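Local coordinates for putative iron-regulated protein A (Parabacteroides distasonis ATCC 8503, PDB 4ECG) that binds calcium ions and, as an imelysin-like protein of peptidase family M75, is a putative metalloendopeptidase possibly linked to iron regulation, at residues N18-S23 with N323-S328. Sequence-based numbering, arbitrary orientation.
Sequences NLPADS and NPTLDS
Leu19 lays its CD2 methyl against the first turn of helix 324-343, 3.7 Å from CA of Leu326 and close to that residue's CB. A branched aliphatic chain suits this place, because Val374 of helix 355-377 also touches both leucines. Pro20 follows with its ring against Thr325, CG 3.3 Å from OG1 and CD near CG2. The threonine CG2 is anti to its own backbone N (chi1 -55° for OG1), which lets hydroxyl and methyl both meet the ring. The ring gives Thr325 an apolar surface, while the carbonyl behind it is an acceptor: Pro20 O receives ND2 of Asn323 at 2.9 Å. That bond is bent, the donor standing above the carbonyl plane. Beyond Ala21, Asp22 OD1 takes the other N-H of the amide at 3.1 Å from ND2, almost straight at 172° and through the anti lone pair. The carboxylate stands nearly perpendicular to the amide, while OD1 also forms a salt bridge with Lys378. Ser23 then pairs through its backbone with Ile322, joining the loop to helix 315-322. Asn323 is the N-cap: its OD1 receives Leu326 N at 3.1 Å and, more weakly, Thr325 N. Replacing Asn323 with alanine would probably leave the helix's first N-H groups without their cap and Pro20 O and Asp22 OD1 without their shared donor. An asparagine thus suits a junction between two helices, its oxygen turned to the helix start and its nitrogen to the N-terminal loop, so one buried amide caps the helix and holds a loop some 300 residues earlier in the same chain.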
loop_
_atom_site.group_PDB
_atom_site.type_symbol
_atom_site.label_atom_id
_atom_site.label_comp_id
_atom_site.label_asym_id
_atom_site.label_seq_id
_atom_site.Cartn_x
_atom_site.Cartn_y
_atom_site.Cartn_z
ATOM N N ASN A 18 -17.342 23.234 -5.858
ATOM C CA ASN A 18 -18.319 24.318 -5.588
ATOM C C ASN A 18 -18.340 24.527 -4.071
ATOM O O ASN A 18 -19.225 24.042 -3.367
ATOM C CB ASN A 18 -19.751 23.969 -6.059
ATOM C CG ASN A 18 -19.846 23.720 -7.558
ATOM O OD1 ASN A 18 -20.013 24.648 -8.347
ATOM N ND2 ASN A 18 -19.759 22.445 -7.957
ATOM N N LEU A 19 -17.318 25.210 -3.575
ATOM C CA LEU A 19 -17.150 25.438 -2.164
ATOM C C LEU A 19 -17.552 26.858 -1.816
ATOM O O LEU A 19 -17.569 27.751 -2.696
ATOM C CB LEU A 19 -15.695 25.202 -1.758
ATOM C CG LEU A 19 -15.266 23.744 -1.729
ATOM C CD1 LEU A 19 -13.770 23.701 -1.927
ATOM C CD2 LEU A 19 -15.663 23.035 -0.438
ATOM N N PRO A 20 -17.881 27.078 -0.524
ATOM C CA PRO A 20 -18.033 28.465 -0.054
ATOM C C PRO A 20 -16.646 29.066 0.126
ATOM O O PRO A 20 -15.633 28.331 0.091
ATOM C CB PRO A 20 -18.750 28.300 1.298
ATOM C CG PRO A 20 -18.343 26.925 1.807
ATOM C CD PRO A 20 -18.115 26.088 0.563
ATOM N N ALA A 21 -16.617 30.376 0.329
ATOM C CA ALA A 21 -15.393 31.135 0.598
ATOM C C ALA A 21 -14.572 30.553 1.756
ATOM O O ALA A 21 -15.159 30.082 2.747
ATOM C CB ALA A 21 -15.777 32.577 0.920
ATOM N N ASP A 22 -13.235 30.550 1.643
ATOM C CA ASP A 22 -12.385 30.183 2.802
ATOM C C ASP A 22 -12.675 31.095 4.015
ATOM O O ASP A 22 -13.239 32.189 3.846
ATOM C CB ASP A 22 -10.891 30.247 2.461
ATOM C CG ASP A 22 -10.419 29.087 1.561
ATOM O OD1 ASP A 22 -11.270 28.215 1.222
ATOM O OD2 ASP A 22 -9.197 29.082 1.184
ATOM N N SER A 23 -12.283 30.670 5.227
ATOM C CA SER A 23 -12.530 31.508 6.422
ATOM C C SER A 23 -11.705 32.796 6.391
ATOM O O SER A 23 -12.170 33.840 6.785
ATOM C CB SER A 23 -12.244 30.751 7.724
ATOM O OG SER A 23 -10.844 30.628 7.885
ATOM N N ASN A 323 -11.293 26.112 5.752
ATOM C CA ASN A 323 -12.662 26.025 5.210
ATOM C C ASN A 323 -13.460 24.876 5.815
ATOM O O ASN A 323 -13.317 23.745 5.360
ATOM C CB ASN A 323 -12.562 25.873 3.704
ATOM C CG ASN A 323 -13.889 25.988 3.020
ATOM O OD1 ASN A 323 -14.857 25.349 3.437
ATOM N ND2 ASN A 323 -13.958 26.804 1.966
ATOM N N PRO A 324 -14.297 25.140 6.853
ATOM C CA PRO A 324 -15.047 24.012 7.511
ATOM C C PRO A 324 -15.825 23.088 6.565
ATOM O O PRO A 324 -15.910 21.892 6.834
ATOM C CB PRO A 324 -15.993 24.721 8.463
ATOM C CG PRO A 324 -15.339 26.031 8.763
ATOM C CD PRO A 324 -14.550 26.417 7.528
ATOM N N THR A 325 -16.351 23.628 5.466
ATOM C CA THR A 325 -17.162 22.878 4.522
ATOM C C THR A 325 -16.289 21.875 3.756
ATOM O O THR A 325 -16.651 20.733 3.603
ATOM C CB THR A 325 -17.920 23.820 3.552
ATOM O OG1 THR A 325 -18.681 24.761 4.312
ATOM C CG2 THR A 325 -18.884 23.062 2.649
ATOM N N LEU A 326 -15.131 22.308 3.283
ATOM C CA LEU A 326 -14.208 21.440 2.588
ATOM C C LEU A 326 -13.787 20.318 3.523
ATOM O O LEU A 326 -13.775 19.166 3.118
ATOM C CB LEU A 326 -12.974 22.220 2.095
ATOM C CG LEU A 326 -11.757 21.415 1.659
ATOM C CD1 LEU A 326 -12.081 20.505 0.496
ATOM C CD2 LEU A 326 -10.665 22.411 1.282
ATOM N N ASP A 327 -13.445 20.633 4.767
ATOM C CA ASP A 327 -13.051 19.576 5.715
ATOM C C ASP A 327 -14.202 18.576 5.947
ATOM O O ASP A 327 -14.030 17.341 5.974
ATOM C CB ASP A 327 -12.631 20.151 7.069
ATOM C CG ASP A 327 -12.490 19.069 8.118
ATOM O OD1 ASP A 327 -11.610 18.217 7.928
ATOM O OD2 ASP A 327 -13.262 19.034 9.095
ATOM N N SER A 328 -15.382 19.134 6.138
ATOM C CA SER A 328 -16.545 18.330 6.393
ATOM C C SER A 328 -16.800 17.451 5.175
ATOM O O SER A 328 -17.112 16.282 5.333
ATOM C CB SER A 328 -17.702 19.249 6.698
ATOM O OG SER A 328 -18.825 18.484 6.955
#